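Long-range contacts in DUF3856 domain-containing protein (Chlorobium tepidum, PDB 2HR2), which is of unknown function but folds as a TPR-like alpha-alpha superhelix, an architecture that in relatives commonly serves to bind protein partners: residues Y106-A111 against M122-K127; K6-A11 against H42-E47; L100-V105 against K126-M131; G25-A30 against A64-G69; E75-A80 against L110-L115. All blocks are in the same frame, centred on the assembly; numbering follows the deposited sequence.

Interaction 1: Y106-A111 against M122-K127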
# COMPACT_ATOMS: atom_id res chain seq x y z
N TYR A 106 -2.50 -6.76 1.63
CA TYR A 106 -2.11 -7.70 0.59
C TYR A 106 -0.60 -7.68 0.40
O TYR A 106 0.02 -8.74 0.32
CB TYR A 106 -2.84 -7.35 -0.70
CG TYR A 106 -2.56 -8.29 -1.85
CD1 TYR A 106 -2.98 -9.62 -1.81
CD2 TYR A 106 -1.93 -7.84 -3.01
CE1 TYR A 106 -2.75 -10.48 -2.87
CE2 TYR A 106 -1.70 -8.69 -4.06
CZ TYR A 106 -2.11 -10.01 -3.99
OH TYR A 106 -1.88 -10.84 -5.06
N SER A 107 -0.01 -6.49 0.33
CA SER A 107 1.44 -6.36 0.21
C SER A 107 2.15 -7.03 1.39
O SER A 107 3.18 -7.69 1.20
CB SER A 107 1.85 -4.88 0.16
OG SER A 107 1.40 -4.23 -1.02
N ARG A 108 1.61 -6.86 2.59
CA ARG A 108 2.19 -7.47 3.78
C ARG A 108 2.16 -8.98 3.68
O ARG A 108 3.13 -9.64 4.06
CB ARG A 108 1.45 -7.01 5.04
CG ARG A 108 2.07 -7.55 6.31
CD ARG A 108 1.61 -6.81 7.54
NE ARG A 108 2.47 -7.13 8.67
CZ ARG A 108 2.32 -8.17 9.47
NH1 ARG A 108 1.34 -9.05 9.29
NH2 ARG A 108 3.18 -8.35 10.46
N ALA A 109 1.05 -9.53 3.19
CA ALA A 109 0.92 -10.97 3.02
C ALA A 109 1.96 -11.49 2.03
O ALA A 109 2.64 -12.48 2.30
CB ALA A 109 -0.48 -11.33 2.57
N LEU A 110 2.08 -10.81 0.88
CA LEU A 110 3.06 -11.19 -0.14
C LEU A 110 4.49 -11.09 0.38
O LEU A 110 5.32 -11.93 0.06
CB LEU A 110 2.94 -10.30 -1.38
CG LEU A 110 1.68 -10.35 -2.24
CD1 LEU A 110 1.76 -9.30 -3.35
CD2 LEU A 110 1.44 -11.74 -2.82
N ALA A 111 4.76 -10.06 1.18
CA ALA A 111 6.09 -9.86 1.74
C ALA A 111 6.45 -10.96 2.73
O ALA A 111 7.54 -11.53 2.66
CB ALA A 111 6.19 -8.49 2.40
N MSE A 122 -0.37 -16.51 6.05
CA MSE A 122 -1.70 -17.12 5.91
C MSE A 122 -2.85 -16.30 6.49
O MSE A 122 -3.79 -15.98 5.76
CB MSE A 122 -1.75 -18.53 6.49
CG MSE A 122 -1.66 -19.63 5.46
SE MSE A 122 -1.73 -21.31 6.45
CE MSE A 122 -2.35 -22.48 5.20
N PRO A 123 -2.80 -15.98 7.80
CA PRO A 123 -3.88 -15.15 8.33
C PRO A 123 -4.04 -13.80 7.63
O PRO A 123 -5.16 -13.28 7.59
CB PRO A 123 -3.51 -14.98 9.81
CG PRO A 123 -2.11 -15.43 9.93
CD PRO A 123 -1.86 -16.40 8.84
N GLU A 124 -2.96 -13.23 7.09
CA GLU A 124 -3.06 -11.96 6.35
C GLU A 124 -3.79 -12.15 5.03
O GLU A 124 -4.56 -11.28 4.63
CB GLU A 124 -1.69 -11.32 6.13
CG GLU A 124 -1.15 -10.66 7.38
CD GLU A 124 -1.81 -9.32 7.71
OE1 GLU A 124 -1.89 -8.45 6.81
OE2 GLU A 124 -2.21 -9.10 8.87
N PHE A 125 -3.54 -13.26 4.33
CA PHE A 125 -4.27 -13.56 3.09
C PHE A 125 -5.76 -13.75 3.37
O PHE A 125 -6.59 -13.34 2.57
CB PHE A 125 -3.73 -14.80 2.37
CG PHE A 125 -2.46 -14.56 1.60
CD1 PHE A 125 -2.45 -13.72 0.50
CD2 PHE A 125 -1.28 -15.20 1.96
CE1 PHE A 125 -1.28 -13.51 -0.23
CE2 PHE A 125 -0.11 -14.99 1.23
CZ PHE A 125 -0.12 -14.14 0.14
N LYS A 126 -6.09 -14.37 4.50
CA LYS A 126 -7.48 -14.54 4.91
C LYS A 126 -8.10 -13.17 5.17
O LYS A 126 -9.25 -12.92 4.79
CB LYS A 126 -7.59 -15.41 6.18
CG LYS A 126 -9.01 -15.85 6.54
CD LYS A 126 -9.06 -16.68 7.84
N LYS A 127 -7.34 -12.27 5.81
CA LYS A 127 -7.80 -10.92 6.13
C LYS A 127 -8.11 -10.12 4.86
O LYS A 127 -9.05 -9.32 4.85
CB LYS A 127 -6.74 -10.19 6.98
CG LYS A 127 -7.10 -8.78 7.48
CD LYS A 127 -8.18 -8.78 8.57
CE LYS A 127 -8.50 -7.35 9.01
NZ LYS A 127 -9.55 -7.29 10.07

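Interaction 2: K6-A11 against H42-E47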
# COMPACT_ATOMS: atom_id res chain seq x y z
N LYS A 6 3.44 25.13 -3.97
CA LYS A 6 4.31 24.48 -4.94
C LYS A 6 4.64 23.06 -4.45
O LYS A 6 4.70 22.12 -5.24
CB LYS A 6 5.60 25.28 -5.09
CG LYS A 6 6.36 25.08 -6.38
CD LYS A 6 7.68 25.88 -6.35
CE LYS A 6 8.40 25.90 -7.69
NZ LYS A 6 8.83 24.54 -8.11
N GLU A 7 4.84 22.93 -3.14
CA GLU A 7 5.18 21.66 -2.51
C GLU A 7 3.97 20.73 -2.39
O GLU A 7 4.11 19.52 -2.53
CB GLU A 7 5.79 21.95 -1.13
CG GLU A 7 7.07 22.82 -1.19
CD GLU A 7 7.29 23.70 0.05
OE1 GLU A 7 6.70 23.41 1.11
OE2 GLU A 7 8.04 24.70 -0.05
N VAL A 8 2.79 21.29 -2.12
CA VAL A 8 1.56 20.51 -2.03
C VAL A 8 1.26 19.87 -3.38
O VAL A 8 1.00 18.67 -3.45
CB VAL A 8 0.35 21.38 -1.62
CG1 VAL A 8 -0.96 20.60 -1.76
CG2 VAL A 8 0.51 21.88 -0.19
N VAL A 9 1.29 20.67 -4.44
CA VAL A 9 1.02 20.17 -5.79
C VAL A 9 2.14 19.23 -6.24
O VAL A 9 1.87 18.21 -6.86
CB VAL A 9 0.83 21.32 -6.80
CG1 VAL A 9 0.68 20.79 -8.21
CG2 VAL A 9 -0.39 22.14 -6.42
N GLY A 10 3.39 19.57 -5.93
CA GLY A 10 4.52 18.72 -6.29
C GLY A 10 4.40 17.32 -5.73
O GLY A 10 4.64 16.34 -6.44
N ALA A 11 4.00 17.22 -4.46
CA ALA A 11 3.82 15.94 -3.79
C ALA A 11 2.64 15.16 -4.37
O ALA A 11 2.75 13.96 -4.60
CB ALA A 11 3.63 16.15 -2.29
N HIS A 42 7.44 16.51 3.28
CA HIS A 42 8.12 16.85 4.53
C HIS A 42 9.00 18.12 4.47
O HIS A 42 9.66 18.44 5.45
CB HIS A 42 8.90 15.65 5.07
CG HIS A 42 8.02 14.51 5.48
ND1 HIS A 42 8.03 13.30 4.83
CD2 HIS A 42 7.07 14.43 6.43
CE1 HIS A 42 7.13 12.50 5.39
NE2 HIS A 42 6.53 13.16 6.36
N THR A 43 9.00 18.82 3.34
CA THR A 43 9.73 20.09 3.23
C THR A 43 8.81 21.28 3.49
O THR A 43 9.25 22.43 3.43
CB THR A 43 10.35 20.31 1.82
OG1 THR A 43 9.31 20.52 0.85
CG2 THR A 43 11.22 19.14 1.40
N MSE A 44 7.53 21.01 3.77
CA MSE A 44 6.57 22.06 4.06
C MSE A 44 6.76 22.59 5.46
O MSE A 44 7.20 21.84 6.34
CB MSE A 44 5.14 21.52 3.96
CG MSE A 44 4.57 21.40 2.57
SE MSE A 44 2.78 20.61 2.61
CE MSE A 44 3.09 18.94 1.86
N PRO A 45 6.40 23.86 5.70
CA PRO A 45 6.48 24.36 7.07
C PRO A 45 5.36 23.69 7.88
O PRO A 45 4.35 23.30 7.29
CB PRO A 45 6.23 25.87 6.91
CG PRO A 45 5.45 26.00 5.64
CD PRO A 45 5.91 24.89 4.75
N PRO A 46 5.54 23.56 9.20
CA PRO A 46 4.50 22.90 10.00
C PRO A 46 3.16 23.66 10.04
O PRO A 46 2.11 23.02 10.15
CB PRO A 46 5.12 22.85 11.41
CG PRO A 46 6.11 23.96 11.43
CD PRO A 46 6.67 24.02 10.03
N GLU A 47 3.20 24.98 9.91
CA GLU A 47 1.99 25.82 9.93
C GLU A 47 1.11 25.77 8.66
O GLU A 47 0.09 26.45 8.61
CB GLU A 47 2.36 27.27 10.25

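Interaction 3: L100-V105 against K126-M131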
# COMPACT_ATOMS: atom_id res chain seq x y z
N LEU A 100 -6.61 1.42 -0.58
CA LEU A 100 -5.20 1.42 -0.21
C LEU A 100 -4.95 0.61 1.07
O LEU A 100 -3.87 0.06 1.23
CB LEU A 100 -4.66 2.85 -0.08
CG LEU A 100 -4.60 3.66 -1.38
CD1 LEU A 100 -4.19 5.10 -1.13
CD2 LEU A 100 -3.64 3.01 -2.39
N TRP A 101 -5.94 0.55 1.96
CA TRP A 101 -5.82 -0.25 3.18
C TRP A 101 -5.66 -1.71 2.76
O TRP A 101 -4.71 -2.38 3.16
CB TRP A 101 -7.07 -0.11 4.05
CG TRP A 101 -6.97 -0.64 5.46
CD1 TRP A 101 -6.01 -1.48 5.98
CD2 TRP A 101 -7.94 -0.47 6.50
NE1 TRP A 101 -6.30 -1.77 7.29
CE2 TRP A 101 -7.48 -1.17 7.63
CE3 TRP A 101 -9.14 0.24 6.60
CZ2 TRP A 101 -8.17 -1.19 8.84
CZ3 TRP A 101 -9.83 0.23 7.80
CH2 TRP A 101 -9.34 -0.49 8.90
N ILE A 102 -6.60 -2.18 1.93
CA ILE A 102 -6.60 -3.56 1.44
C ILE A 102 -5.29 -3.86 0.72
O ILE A 102 -4.71 -4.93 0.91
CB ILE A 102 -7.82 -3.83 0.51
CG1 ILE A 102 -9.12 -3.79 1.32
CG2 ILE A 102 -7.69 -5.21 -0.17
CD1 ILE A 102 -10.38 -3.89 0.49
N SER A 103 -4.83 -2.92 -0.09
CA SER A 103 -3.56 -3.05 -0.81
C SER A 103 -2.39 -3.30 0.14
O SER A 103 -1.56 -4.17 -0.10
CB SER A 103 -3.30 -1.79 -1.64
OG SER A 103 -2.01 -1.79 -2.21
N ALA A 104 -2.33 -2.52 1.22
CA ALA A 104 -1.26 -2.64 2.21
C ALA A 104 -1.27 -4.00 2.91
O ALA A 104 -0.21 -4.57 3.18
CB ALA A 104 -1.35 -1.52 3.23
N VAL A 105 -2.46 -4.51 3.21
CA VAL A 105 -2.61 -5.81 3.87
C VAL A 105 -2.15 -6.90 2.90
O VAL A 105 -1.48 -7.85 3.31
CB VAL A 105 -4.07 -6.04 4.33
CG1 VAL A 105 -4.27 -7.42 4.93
CG2 VAL A 105 -4.47 -5.00 5.36
N LYS A 126 -6.09 -14.37 4.50
CA LYS A 126 -7.48 -14.54 4.91
C LYS A 126 -8.10 -13.17 5.17
O LYS A 126 -9.25 -12.92 4.79
CB LYS A 126 -7.59 -15.41 6.18
CG LYS A 126 -9.01 -15.85 6.54
CD LYS A 126 -9.06 -16.68 7.84
N LYS A 127 -7.34 -12.27 5.81
CA LYS A 127 -7.80 -10.92 6.13
C LYS A 127 -8.11 -10.12 4.86
O LYS A 127 -9.05 -9.32 4.85
CB LYS A 127 -6.74 -10.19 6.98
CG LYS A 127 -7.10 -8.78 7.48
CD LYS A 127 -8.18 -8.78 8.57
CE LYS A 127 -8.50 -7.35 9.01
NZ LYS A 127 -9.55 -7.29 10.07
N VAL A 128 -7.32 -10.33 3.80
CA VAL A 128 -7.55 -9.65 2.53
C VAL A 128 -8.93 -10.03 1.99
O VAL A 128 -9.70 -9.16 1.58
CB VAL A 128 -6.46 -9.96 1.47
CG1 VAL A 128 -6.84 -9.40 0.11
CG2 VAL A 128 -5.12 -9.38 1.89
N VAL A 129 -9.23 -11.33 2.00
CA VAL A 129 -10.52 -11.81 1.50
C VAL A 129 -11.66 -11.28 2.37
O VAL A 129 -12.67 -10.83 1.84
CB VAL A 129 -10.58 -13.36 1.44
CG1 VAL A 129 -11.96 -13.83 0.99
CG2 VAL A 129 -9.50 -13.90 0.50
N GLU A 130 -11.49 -11.31 3.69
CA GLU A 130 -12.51 -10.81 4.61
C GLU A 130 -12.82 -9.33 4.40
O GLU A 130 -13.98 -8.92 4.41
CB GLU A 130 -12.11 -11.09 6.07
CG GLU A 130 -12.21 -12.57 6.45
CD GLU A 130 -11.73 -12.87 7.87
OE1 GLU A 130 -10.70 -12.29 8.30
OE2 GLU A 130 -12.36 -13.70 8.56
N MSE A 131 -11.78 -8.53 4.17
CA MSE A 131 -11.97 -7.09 3.94
C MSE A 131 -12.67 -6.79 2.62
O MSE A 131 -13.47 -5.86 2.55
CB MSE A 131 -10.63 -6.35 4.00
CG MSE A 131 -10.05 -6.31 5.40
SE MSE A 131 -8.23 -5.66 5.44
CE MSE A 131 -8.52 -3.82 4.92

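Interaction 4: G25-A30 against A64-G69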
# COMPACT_ATOMS: atom_id res chain seq x y z
N GLY A 25 2.99 -1.47 -14.20
CA GLY A 25 4.04 -2.42 -13.85
C GLY A 25 5.44 -1.83 -13.82
O GLY A 25 6.42 -2.57 -13.80
N GLU A 26 5.54 -0.50 -13.82
CA GLU A 26 6.83 0.18 -13.73
C GLU A 26 7.14 0.38 -12.25
O GLU A 26 7.09 1.51 -11.75
CB GLU A 26 6.78 1.53 -14.44
CG GLU A 26 6.50 1.45 -15.92
CD GLU A 26 6.56 2.80 -16.61
OE1 GLU A 26 7.18 3.74 -16.05
OE2 GLU A 26 6.01 2.93 -17.72
N TYR A 27 7.46 -0.71 -11.57
CA TYR A 27 7.66 -0.67 -10.12
C TYR A 27 8.88 0.12 -9.65
O TYR A 27 8.82 0.76 -8.60
CB TYR A 27 7.69 -2.09 -9.55
CG TYR A 27 6.44 -2.89 -9.85
CD1 TYR A 27 5.19 -2.40 -9.51
CD2 TYR A 27 6.52 -4.14 -10.45
CE1 TYR A 27 4.03 -3.11 -9.78
CE2 TYR A 27 5.36 -4.88 -10.71
CZ TYR A 27 4.12 -4.35 -10.37
OH TYR A 27 2.97 -5.06 -10.62
N ASP A 28 9.97 0.07 -10.41
CA ASP A 28 11.18 0.84 -10.09
C ASP A 28 10.86 2.33 -10.03
O ASP A 28 11.24 3.02 -9.08
CB ASP A 28 12.28 0.63 -11.14
CG ASP A 28 12.90 -0.76 -11.10
OD1 ASP A 28 13.24 -1.24 -10.00
OD2 ASP A 28 13.10 -1.36 -12.18
N GLU A 29 10.15 2.82 -11.04
CA GLU A 29 9.79 4.24 -11.12
C GLU A 29 8.77 4.61 -10.06
O GLU A 29 8.84 5.68 -9.46
CB GLU A 29 9.24 4.64 -12.50
CG GLU A 29 10.25 4.61 -13.65
CD GLU A 29 10.66 3.20 -14.09
OE1 GLU A 29 10.12 2.22 -13.53
OE2 GLU A 29 11.52 3.07 -15.00
N ALA A 30 7.81 3.72 -9.84
CA ALA A 30 6.77 3.94 -8.85
C ALA A 30 7.34 4.08 -7.44
O ALA A 30 6.92 4.95 -6.68
CB ALA A 30 5.76 2.80 -8.89
N ALA A 64 4.90 -0.04 -0.85
CA ALA A 64 4.86 -1.46 -0.50
C ALA A 64 4.46 -2.32 -1.69
O ALA A 64 5.04 -3.38 -1.92
CB ALA A 64 3.90 -1.70 0.66
N GLU A 65 3.48 -1.86 -2.45
CA GLU A 65 3.04 -2.57 -3.65
C GLU A 65 4.16 -2.65 -4.68
O GLU A 65 4.36 -3.70 -5.30
CB GLU A 65 1.81 -1.89 -4.28
CG GLU A 65 1.35 -2.54 -5.60
CD GLU A 65 0.11 -1.88 -6.22
OE1 GLU A 65 -0.58 -1.07 -5.54
OE2 GLU A 65 -0.18 -2.20 -7.40
N ALA A 66 4.87 -1.55 -4.88
CA ALA A 66 5.98 -1.50 -5.84
C ALA A 66 7.11 -2.44 -5.43
O ALA A 66 7.62 -3.20 -6.25
CB ALA A 66 6.50 -0.09 -5.99
N LEU A 67 7.50 -2.37 -4.16
CA LEU A 67 8.58 -3.20 -3.64
C LEU A 67 8.22 -4.69 -3.67
O LEU A 67 9.10 -5.53 -3.89
CB LEU A 67 8.94 -2.76 -2.22
CG LEU A 67 9.59 -1.38 -2.13
CD1 LEU A 67 9.62 -0.90 -0.69
CD2 LEU A 67 11.00 -1.39 -2.72
N ALA A 68 6.95 -5.00 -3.45
CA ALA A 68 6.47 -6.38 -3.53
C ALA A 68 6.62 -6.86 -4.97
O ALA A 68 7.04 -7.99 -5.21
CB ALA A 68 5.02 -6.46 -3.08
N GLY A 69 6.26 -5.98 -5.91
CA GLY A 69 6.38 -6.27 -7.34
C GLY A 69 7.82 -6.56 -7.76
O GLY A 69 8.06 -7.43 -8.60

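Interaction 5: E75-A80 against L110-L115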
# COMPACT_ATOMS: atom_id res chain seq x y z
N GLU A 75 12.06 -4.66 2.47
CA GLU A 75 11.67 -3.25 2.41
C GLU A 75 10.16 -3.09 2.24
O GLU A 75 9.57 -2.15 2.77
CB GLU A 75 12.40 -2.53 1.28
CG GLU A 75 13.92 -2.46 1.45
CD GLU A 75 14.63 -1.73 0.31
OE1 GLU A 75 13.95 -1.17 -0.58
OE2 GLU A 75 15.89 -1.70 0.32
N ALA A 76 9.55 -4.00 1.49
CA ALA A 76 8.10 -3.98 1.26
C ALA A 76 7.34 -4.16 2.57
O ALA A 76 6.38 -3.42 2.85
CB ALA A 76 7.69 -5.06 0.26
N LEU A 77 7.77 -5.12 3.37
CA LEU A 77 7.14 -5.40 4.66
C LEU A 77 7.15 -4.18 5.56
O LEU A 77 6.14 -3.85 6.17
CB LEU A 77 7.87 -6.56 5.35
CG LEU A 77 7.35 -7.01 6.72
CD1 LEU A 77 5.87 -7.35 6.67
CD2 LEU A 77 8.15 -8.20 7.20
N HIS A 78 8.30 -3.51 5.63
CA HIS A 78 8.42 -2.32 6.48
C HIS A 78 7.57 -1.15 6.00
O HIS A 78 6.99 -0.43 6.81
CB HIS A 78 9.89 -1.95 6.73
CG HIS A 78 10.52 -2.81 7.78
ND1 HIS A 78 10.46 -2.51 9.12
CD2 HIS A 78 11.15 -4.00 7.69
CE1 HIS A 78 11.06 -3.46 9.82
NE2 HIS A 78 11.49 -4.38 8.97
N SER A 79 7.45 -0.99 4.68
CA SER A 79 6.62 0.07 4.14
C SER A 79 5.15 -0.22 4.41
O SER A 79 4.40 0.67 4.80
CB SER A 79 6.88 0.25 2.66
OG SER A 79 6.21 1.40 2.18
N ALA A 80 4.73 -1.47 4.22
CA ALA A 80 3.35 -1.86 4.49
C ALA A 80 2.99 -1.67 5.96
O ALA A 80 1.90 -1.19 6.28
CB ALA A 80 3.10 -3.30 4.06
N LEU A 110 2.08 -10.81 0.88
CA LEU A 110 3.06 -11.19 -0.14
C LEU A 110 4.49 -11.09 0.38
O LEU A 110 5.32 -11.93 0.06
CB LEU A 110 2.94 -10.30 -1.38
CG LEU A 110 1.68 -10.35 -2.24
CD1 LEU A 110 1.76 -9.30 -3.35
CD2 LEU A 110 1.44 -11.74 -2.82
N ALA A 111 4.76 -10.06 1.18
CA ALA A 111 6.09 -9.86 1.74
C ALA A 111 6.45 -10.96 2.73
O ALA A 111 7.54 -11.53 2.66
CB ALA A 111 6.19 -8.49 2.40
N LEU A 112 5.54 -11.24 3.66
CA LEU A 112 5.76 -12.30 4.65
C LEU A 112 5.97 -13.64 3.96
O LEU A 112 6.82 -14.42 4.36
CB LEU A 112 4.56 -12.40 5.60
CG LEU A 112 4.39 -11.25 6.59
CD1 LEU A 112 3.00 -11.28 7.21
CD2 LEU A 112 5.47 -11.29 7.67
N ASP A 113 5.18 -13.89 2.92
CA ASP A 113 5.27 -15.13 2.16
C ASP A 113 6.63 -15.20 1.44
O ASP A 113 7.29 -16.24 1.47
CB ASP A 113 4.11 -15.19 1.16
CG ASP A 113 3.99 -16.54 0.47
OD1 ASP A 113 4.70 -17.50 0.85
OD2 ASP A 113 3.16 -16.64 -0.46
N GLY A 114 7.03 -14.09 0.83
CA GLY A 114 8.32 -14.01 0.13
C GLY A 114 9.53 -14.19 1.04
O GLY A 114 10.58 -14.63 0.59
N LEU A 115 9.38 -13.84 2.32
CA LEU A 115 10.44 -13.99 3.31
C LEU A 115 10.44 -15.37 3.97
O LEU A 115 11.24 -15.63 4.86
CB LEU A 115 10.32 -12.90 4.38
CG LEU A 115 10.54 -11.46 3.90
CD1 LEU A 115 10.05 -10.48 4.95
CD2 LEU A 115 12.00 -11.22 3.55

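Interaction 1: Y106-A111 against M122-K127
R108 NH1 and E124 OE2 form a salt bridge at 3.6 Å, joining two successive helices, 97-114 and 118-134, of the alpha-alpha superhelix. The segments run nearly antiparallel, their axes approaching to 8.5 Å. The guanidinium has a second carboxylate, because R108 NE makes a salt bridge to D81 on helix 73-90; the arginine therefore links three helices, and its charge is probably shared between two acids. The R108 chain is extended from CG to NE, whereas E124 bends at chi2 (-76°), which turns its carboxylate across the arginine chain. The guanidinium and carboxylate planes stand 80° apart, so this is no flat two-pronged pair, and E124 CG lies at the guanidinium edge.

Behind the charges the packing is apolar. A109 is closest to E124 in the backbone, with their CA atoms 5.3 Å apart, and this small residue admits the F125 ring. The F125 ring lies broadside to the methyl in a CH-pi contact: A109 CB is 3.6 Å from the ring centroid and 8° off the normal. L110 CD2 approaches the far end of the same ring, 4.1 Å from F125 CZ, and on the Y106 side the closest pair is Y106 CE1 and F125 CE1, at 4.3 Å.

Interaction 2: K6-A11 against H42-E47
E7 and V8, in a helical turn near the start of helix 4-24, face T43, M44 and P45 in the irregular loop after helix 27-41, and the nearest CA atoms, those of E7 and M44, are 6.7 Å apart. The contact lies at the N-terminal end of the alpha-alpha superhelix, where the chain runs from one antiparallel helix pair towards helix 52-69. At M44 and P45 the loop backbone is extended (psi 152° at M44, 154° at P45), which carries it past the flank of the helix.

E7 does most of the work. Its chain reaches out straight beyond CG and slides past M44 in the opposite direction, placing OE1 beside the loop backbone, 3.2 Å from M44 CA. The same oxygen is 3.3 Å from M44 CG and 4.0 Å from P45 CD. No hydrogen bond joins the two segments; OE1 meets carbon atoms of the loop. T43 borders the aliphatic part of E7: T43 OG1 is 3.8 Å from E7 CG, but the hydroxyl is engaged with I40 O in the last turn of helix 27-41. A chi1 of 69° puts that oxygen between the backbone N and carbonyl carbon, from where it can reach back to I40.

M44, modelled as selenomethionine, supplies the apolar half. It is buried although the contact is otherwise at the surface. Its chain meets V8 at about a right angle, and V8 CG2 touches M44 SE at 3.8 Å.

Interaction 3: L100-V105 against K126-M131
A Met-aromatic contact between M131 and W101 anchors one end of the pairing of helices 97-114 and 118-134, part of the alpha-alpha superhelix typical of TPR-like proteins. The segments run nearly antiparallel and their axes come within 9.6 Å, with I102 and V128 nearest in the backbone.

M131, modelled as selenomethionine, points from its helix into the groove between the two. Its chain stays extended to SE and then turns at chi3 (67°), which lays the terminal methyl over the five-membered ring of W101. M131 CE sits 3.5 Å from that ring's centroid and 10° off its normal, a CH-pi contact. The selenium is above the same face but farther off, at 4.9 Å from the centroid. The methyl also touches I102, whose CG1 is 3.6 Å from M131 CE. The indole itself has a further aromatic neighbour, F87 of helix 73-90, whose ring meets it with planes about 15° apart; the tryptophan thus ties M131 to a third helix.

One turn along helix 97-114, V105 divides its two methyls between partners. CG1, anti to the backbone N, packs on V128 and also touches the aliphatic part of K127, with V105 CG1 and K127 CG 4.0 Å apart. I102 CG2 adds a looser contact with V128 CG1. The other branch of the valine turns to the selenomethionine, with V105 CG2 3.8 Å from M131 SE.

Interaction 4: G25-A30 against A64-G69
This is plain helix packing, carried by Y27, at the point where the first turn of helix 27-41 meets the C-terminal end of helix 52-69 in the superhelix. Y27 and A66 are nearest in the backbone, their CA atoms 4.7 Å apart, an approach to which the small side chain of A66 contributes. A66 CB fits against the carbonyl of Y27, with Y27 O 3.6 Å away, and A30 CB meets the same methyl at 4.2 Å.

The tyrosine ring lies across the end of the opposing helix. G69 has no side chain, so its CA can come over one ring face in a CH-pi contact, 4.0 Å from the Y27 centroid and 22° off the normal. G25 O lies over the opposite face, towards the rim. Y27 CB rests 3.5 Å from A66 O. An alanine in place of Y27 would remove the ring and would probably leave G69 without its aromatic cover. G25 ends helix 4-24 in a Schellman motif, and E26 is the N-cap of the next helix; this tight turn brings Y27 straight onto A66.

Around the contact, L22 of helix 4-24 touches A30, E65 and A66. Behind helix 52-69, L67 packs on helix 73-90, and E65 touches S103 and S107 of helix 97-114.

Interaction 5: E75-A80 against L110-L115
L77 and A111 are the nearest backbone pair, with CA atoms 5.4 Å apart, where helices 73-90 and 97-114 run antiparallel as successive members of the alpha-alpha superhelix. The segment axes approach to 8.9 Å at 149°. No hydrogen bond or salt bridge crosses between the segments, and the side chains that meet are all apolar.

The first kind of contact is methyl against backbone and stem. A111 CB points at the opposing helix and lodges beside L77, 3.8 Å from its amide N and 3.9 Å from its CB. A76 CB faces the same methyl at a looser 4.3 Å. Alanines on both helices allow the backbones to come this near.

The second kind is leucine against leucine. With CG anti to its backbone N (chi1 180°), L77 throws its branched end across to the last turn of helix 97-114, where both methyls meet L112 and CD2 also reaches L115, just past the end of that helix. L77 CD1 is 4.1 Å from L112 CD2. Replacing L77 with an alanine would remove both methyls and is likely to open a gap between L112 and L115.

Outside partners show how the pair is placed. A76 also touches L67 of helix 52-69, while L112 touches A121 of helix 118-134, so the interface lies between two further layers. L115 lies against the leucine at the exposed edge, its CD1 3.7 Å from L77 CD2.

The five contacts run from the N-terminal end of the superhelix as far as helix 118-134. Along the chain, the segments of interactions 2 and 4 alternate, interaction 4 closes before 5 opens, those of 5 and 3 alternate, and interaction 1 begins on the stretch where 5 ends. Interactions 1 and 3 join helices 97-114 and 118-134, centres about 7 Å apart. Interaction 5 uses the C-terminal end of helix 97-114 to reach helix 73-90, sharing L110 and A111 with interaction 1. Interaction 4 touches interaction 5 through L67 and A76. Interaction 2, helix against loop, stands about 33 Å from interaction 1 between centres. In interactions 1, 3, 4 and 5 helix packs on helix, building one continuous array.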